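Uroporphyrinogen-III synthetase (Pseudomonas syringae pv. tomato, PDB 3RE1) probably catalyses the cyclization of the linear tetrapyrrole hydroxymethylbilane to uroporphyrinogen III, a step of porphyrin biosynthesis, with release of water. Local coordinates at residues S59-L64 against D86-Q91; E63-S68 against P93-F98. All blocks are in the same frame, centred on the assembly; numbering follows the deposited sequence.

Contacts 1 and 2 start from the same part of the chain, sharing Glu63 and Leu64, and their centres lie about 10 Å apart at one end of the domain built on the mixed sheet. Contact 1 joins the last turns of helices 54-62 and 75-88; contact 2 joins the turn after the first of these helices to the approach to strand 97-99. Both are partly buried: contact 1 runs from buried Ile61 and Leu64 to exposed Phe62, while contact 2 buries Leu64, Pro93, Gln95 and Trp97 and has Leu65 at its exposed side. A tryptophan N-H bonded to a helix carbonyl marks contact 1, a glutamine amide among backbone carbonyls contact 2. Trp89 and Leu65 pack together where the two meet.

Contact 1: S59-L64 against D86-Q91; sequences SIIFEL and DEVWPQ
Phe62 and Val88 bring the C-terminal ends of helices 54-62 and 75-88 together, with their CA atoms 6.5 Å apart. Val88 divides its two methyl groups between neighbouring residues of the first helix. Its CG1, anti to the backbone N (chi1 -177°), meets the edge of the Phe62 ring near the ring plane, 3.6 Å from Phe62 CD1. Its CG2 rests instead against Ile61 CG2 at 3.9 Å, while the rest of the isoleucine side chain leads away toward Leu170 on strand 166-176. Trp89, the first residue beyond helix 75-88, reaches back across the contact and donates its indole N-H to Ile61 O, with Trp89 NE1 3.0 Å from Ile61 O. This bond is nearly straight (165° at the hydrogen) and lies in the indole plane, but it approaches the carbonyl from above the carbonyl plane, 44° out of it. The six-membered part of the indole extends past the helix end, where Trp89 CZ2 lies 4.0 Å from Leu64 CB. Ile61 O, in the last turn of its helix, takes a weak backbone bond from Leu64 N, and the indole N-H adds a second donor: a directional bond among otherwise apolar contacts, tying the indole to the end of helix 54-62.

Contact 2: E63-S68 against P93-F98; sequences ELLNYS and PMQPWF
Gln95 sends its side-chain amide in among the backbone carbonyls of Leu64 and Tyr67, and as modelled it meets them oxygen to oxygen. Gln95 OE1 is placed 2.8 Å from Leu64 O and 3.1 Å from Tyr67 O, which suggests that the amide is turned over; with its nitrogen and oxygen exchanged, both approaches could be hydrogen bonds. At the other end of the group the atom modelled as Gln95 NE2 lies 3.1 Å from Trp97 NE1, which might likewise become a hydrogen bond. Beyond CG the glutamine chain is extended (chi2 -168°), which carries the amide across to the turn at 64-67. That turn contains a short 3-10 segment ending at Asn66, and Leu64 O accepts the backbone N-H of Tyr67. Apolar groups lie beside this polar centre. Leu64 CD1 approaches the edge of the Trp97 indole, 3.9 Å from Trp97 CZ2, and also lies 4.1 Å from Pro93 CG, so one leucine methyl touches residues before and after the glutamine. At the far end the proline ring of Pro96 borders the backbone of Ser68, with Pro96 CD 3.6 Å from Ser68 O. From here the two chain segments run into neighbouring parallel strands of the mixed sheet, 69-72 and 97-99, which helix 75-88 connects as a beta-alpha-beta crossover. Backbone bonds of Pro96 and Phe98 with Val70 begin the pairing, helix 131-137 packs on Pro96, and strand 143-148 receives Leu64 and Tyr67.

Contact 1: S59-L64 against D86-Q91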
# COMPACT_ATOMS: atom_id res chain seq x y z
N SER A 59 17.30 -19.47 4.16
CA SER A 59 17.51 -20.60 3.27
C SER A 59 16.55 -20.52 2.11
O SER A 59 16.87 -20.98 1.01
CB SER A 59 17.28 -21.91 4.01
OG SER A 59 18.25 -22.07 5.03
N ILE A 60 15.36 -19.97 2.36
CA ILE A 60 14.41 -19.83 1.29
C ILE A 60 15.02 -18.90 0.23
O ILE A 60 14.88 -19.12 -0.97
CB ILE A 60 13.03 -19.34 1.77
CG1 ILE A 60 12.21 -18.86 0.58
CG2 ILE A 60 13.16 -18.22 2.76
CD1 ILE A 60 10.70 -18.76 0.83
N ILE A 61 15.73 -17.87 0.69
CA ILE A 61 16.42 -16.96 -0.22
C ILE A 61 17.44 -17.68 -1.09
O ILE A 61 17.47 -17.48 -2.27
CB ILE A 61 17.13 -15.85 0.56
CG1 ILE A 61 16.11 -14.78 1.00
CG2 ILE A 61 18.24 -15.22 -0.30
CD1 ILE A 61 14.72 -15.23 1.49
N PHE A 62 18.27 -18.54 -0.50
CA PHE A 62 19.24 -19.33 -1.27
C PHE A 62 18.59 -20.31 -2.27
O PHE A 62 19.13 -20.55 -3.36
CB PHE A 62 20.16 -20.11 -0.32
CG PHE A 62 21.28 -20.82 -1.02
CD1 PHE A 62 22.51 -20.18 -1.23
CD2 PHE A 62 21.13 -22.14 -1.48
CE1 PHE A 62 23.57 -20.82 -1.86
CE2 PHE A 62 22.18 -22.79 -2.13
CZ PHE A 62 23.43 -22.12 -2.31
N GLU A 63 17.43 -20.86 -1.91
CA GLU A 63 16.74 -21.77 -2.83
C GLU A 63 15.63 -21.17 -3.69
O GLU A 63 14.75 -21.88 -4.13
CB GLU A 63 16.22 -23.00 -2.07
CG GLU A 63 17.34 -24.01 -1.75
CD GLU A 63 16.81 -25.30 -1.16
OE1 GLU A 63 16.41 -26.21 -1.94
OE2 GLU A 63 16.78 -25.38 0.09
N LEU A 64 15.71 -19.86 -3.96
CA LEU A 64 14.72 -19.15 -4.79
C LEU A 64 14.39 -19.87 -6.07
O LEU A 64 13.31 -19.74 -6.57
CB LEU A 64 15.19 -17.74 -5.15
CG LEU A 64 15.00 -16.70 -4.07
CD1 LEU A 64 15.52 -15.38 -4.58
CD2 LEU A 64 13.57 -16.58 -3.69
N ASP A 86 21.22 -9.70 -2.60
CA ASP A 86 22.58 -9.20 -2.70
C ASP A 86 23.50 -9.78 -1.65
O ASP A 86 24.71 -9.87 -1.83
CB ASP A 86 22.60 -7.69 -2.58
CG ASP A 86 23.97 -7.13 -2.78
OD1 ASP A 86 24.42 -7.10 -3.95
OD2 ASP A 86 24.60 -6.72 -1.77
N GLU A 87 22.92 -10.19 -0.54
CA GLU A 87 23.71 -10.74 0.53
C GLU A 87 24.10 -12.19 0.30
O GLU A 87 25.22 -12.58 0.61
CB GLU A 87 22.95 -10.62 1.82
CG GLU A 87 23.65 -11.17 3.04
CD GLU A 87 23.04 -10.62 4.32
OE1 GLU A 87 23.33 -9.45 4.66
OE2 GLU A 87 22.25 -11.36 4.97
N VAL A 88 23.18 -12.98 -0.24
CA VAL A 88 23.40 -14.43 -0.45
C VAL A 88 23.80 -14.80 -1.88
O VAL A 88 24.62 -15.67 -2.08
CB VAL A 88 22.13 -15.25 -0.05
CG1 VAL A 88 22.39 -16.76 -0.20
CG2 VAL A 88 21.70 -14.93 1.38
N TRP A 89 23.21 -14.14 -2.87
CA TRP A 89 23.52 -14.37 -4.27
C TRP A 89 24.67 -13.50 -4.78
O TRP A 89 24.54 -12.28 -4.88
CB TRP A 89 22.29 -14.08 -5.13
CG TRP A 89 21.21 -15.06 -4.91
CD1 TRP A 89 20.52 -15.27 -3.76
CD2 TRP A 89 20.74 -16.01 -5.86
NE1 TRP A 89 19.65 -16.29 -3.94
CE2 TRP A 89 19.76 -16.77 -5.21
CE3 TRP A 89 21.05 -16.30 -7.18
CZ2 TRP A 89 19.09 -17.80 -5.84
CZ3 TRP A 89 20.38 -17.30 -7.81
CH2 TRP A 89 19.42 -18.05 -7.14
N PRO A 90 25.81 -14.13 -5.14
CA PRO A 90 26.92 -13.34 -5.71
C PRO A 90 26.48 -12.63 -7.00
O PRO A 90 27.16 -11.73 -7.47
CB PRO A 90 27.99 -14.39 -5.96
CG PRO A 90 27.67 -15.50 -4.96
CD PRO A 90 26.17 -15.55 -4.99
N GLN A 91 25.33 -13.03 -7.53
CA GLN A 91 24.75 -12.43 -8.72
C GLN A 91 23.24 -12.57 -8.63
O GLN A 91 22.71 -13.43 -7.89
CB GLN A 91 25.23 -13.17 -9.96
CG GLN A 91 26.31 -12.46 -10.72
CD GLN A 91 26.87 -13.28 -11.90
OE1 GLN A 91 27.45 -12.72 -12.83
NE2 GLN A 91 26.71 -14.60 -11.84

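Contact 2: E63-S68 against P93-F98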
# COMPACT_ATOMS: atom_id res chain seq x y z
N GLU A 63 17.43 -20.86 -1.91
CA GLU A 63 16.74 -21.77 -2.83
C GLU A 63 15.63 -21.17 -3.69
O GLU A 63 14.75 -21.88 -4.13
CB GLU A 63 16.22 -23.00 -2.07
CG GLU A 63 17.34 -24.01 -1.75
CD GLU A 63 16.81 -25.30 -1.16
OE1 GLU A 63 16.41 -26.21 -1.94
OE2 GLU A 63 16.78 -25.38 0.09
N LEU A 64 15.71 -19.86 -3.96
CA LEU A 64 14.72 -19.15 -4.79
C LEU A 64 14.39 -19.87 -6.07
O LEU A 64 13.31 -19.74 -6.57
CB LEU A 64 15.19 -17.74 -5.15
CG LEU A 64 15.00 -16.70 -4.07
CD1 LEU A 64 15.52 -15.38 -4.58
CD2 LEU A 64 13.57 -16.58 -3.69
N LEU A 65 15.34 -20.65 -6.57
CA LEU A 65 15.12 -21.39 -7.79
C LEU A 65 14.07 -22.47 -7.62
O LEU A 65 13.55 -22.98 -8.61
CB LEU A 65 16.42 -22.01 -8.29
CG LEU A 65 17.58 -21.05 -8.57
CD1 LEU A 65 18.71 -21.85 -9.25
CD2 LEU A 65 17.15 -19.87 -9.42
N ASN A 66 13.76 -22.82 -6.38
CA ASN A 66 12.68 -23.76 -6.09
C ASN A 66 11.36 -23.29 -6.72
O ASN A 66 10.46 -24.09 -7.02
CB ASN A 66 12.48 -23.95 -4.58
CG ASN A 66 13.37 -25.03 -4.02
OD1 ASN A 66 13.88 -25.85 -4.78
ND2 ASN A 66 13.58 -25.04 -2.69
N TYR A 67 11.25 -21.99 -6.90
CA TYR A 67 10.04 -21.42 -7.47
C TYR A 67 10.25 -21.11 -8.95
O TYR A 67 11.36 -20.80 -9.39
CB TYR A 67 9.65 -20.13 -6.71
CG TYR A 67 9.42 -20.39 -5.24
CD1 TYR A 67 8.17 -20.76 -4.76
CD2 TYR A 67 10.44 -20.33 -4.36
CE1 TYR A 67 7.96 -21.08 -3.45
CE2 TYR A 67 10.25 -20.61 -3.03
CZ TYR A 67 9.02 -21.00 -2.57
OH TYR A 67 8.85 -21.25 -1.21
N SER A 68 9.14 -21.17 -9.68
CA SER A 68 9.09 -20.84 -11.08
C SER A 68 9.00 -19.35 -11.25
O SER A 68 9.40 -18.83 -12.28
CB SER A 68 7.85 -21.49 -11.70
OG SER A 68 7.81 -22.88 -11.42
N PRO A 93 19.43 -13.66 -9.40
CA PRO A 93 18.82 -14.90 -9.90
C PRO A 93 18.32 -14.82 -11.33
O PRO A 93 17.75 -13.82 -11.72
CB PRO A 93 17.67 -15.14 -8.93
CG PRO A 93 18.10 -14.44 -7.67
CD PRO A 93 18.74 -13.19 -8.19
N MET A 94 18.53 -15.86 -12.11
CA MET A 94 18.02 -15.92 -13.48
C MET A 94 16.64 -16.55 -13.50
O MET A 94 16.44 -17.62 -14.06
CB MET A 94 18.93 -16.76 -14.35
CG MET A 94 20.23 -16.10 -14.65
SD MET A 94 20.20 -14.99 -16.09
CE MET A 94 20.92 -13.43 -15.38
N GLN A 95 15.68 -15.88 -12.87
CA GLN A 95 14.32 -16.39 -12.85
C GLN A 95 13.32 -15.25 -13.03
O GLN A 95 13.63 -14.09 -12.72
CB GLN A 95 14.05 -17.17 -11.55
CG GLN A 95 13.43 -16.38 -10.44
CD GLN A 95 13.46 -17.11 -9.10
OE1 GLN A 95 13.05 -18.28 -8.98
NE2 GLN A 95 13.95 -16.41 -8.08
N PRO A 96 12.11 -15.55 -13.55
CA PRO A 96 11.06 -14.54 -13.77
C PRO A 96 10.60 -13.93 -12.47
O PRO A 96 10.32 -14.64 -11.50
CB PRO A 96 9.95 -15.33 -14.45
CG PRO A 96 10.65 -16.47 -15.11
CD PRO A 96 11.71 -16.86 -14.12
N TRP A 97 10.56 -12.60 -12.46
CA TRP A 97 10.12 -11.82 -11.31
C TRP A 97 9.06 -10.87 -11.84
O TRP A 97 9.16 -10.38 -12.97
CB TRP A 97 11.29 -11.02 -10.72
CG TRP A 97 12.18 -11.81 -9.80
CD1 TRP A 97 12.80 -13.00 -10.06
CD2 TRP A 97 12.54 -11.46 -8.46
NE1 TRP A 97 13.50 -13.42 -8.95
CE2 TRP A 97 13.37 -12.48 -7.97
CE3 TRP A 97 12.25 -10.38 -7.63
CZ2 TRP A 97 13.89 -12.46 -6.66
CZ3 TRP A 97 12.77 -10.36 -6.32
CH2 TRP A 97 13.57 -11.40 -5.86
N PHE A 98 8.03 -10.61 -11.03
CA PHE A 98 6.96 -9.74 -11.45
C PHE A 98 6.55 -8.77 -10.37
O PHE A 98 6.86 -8.99 -9.18
CB PHE A 98 5.76 -10.60 -11.87
CG PHE A 98 6.12 -11.67 -12.88
CD1 PHE A 98 6.63 -12.87 -12.46
CD2 PHE A 98 5.99 -11.45 -14.24
CE1 PHE A 98 6.98 -13.86 -13.39
CE2 PHE A 98 6.33 -12.45 -15.17
CZ PHE A 98 6.82 -13.65 -14.73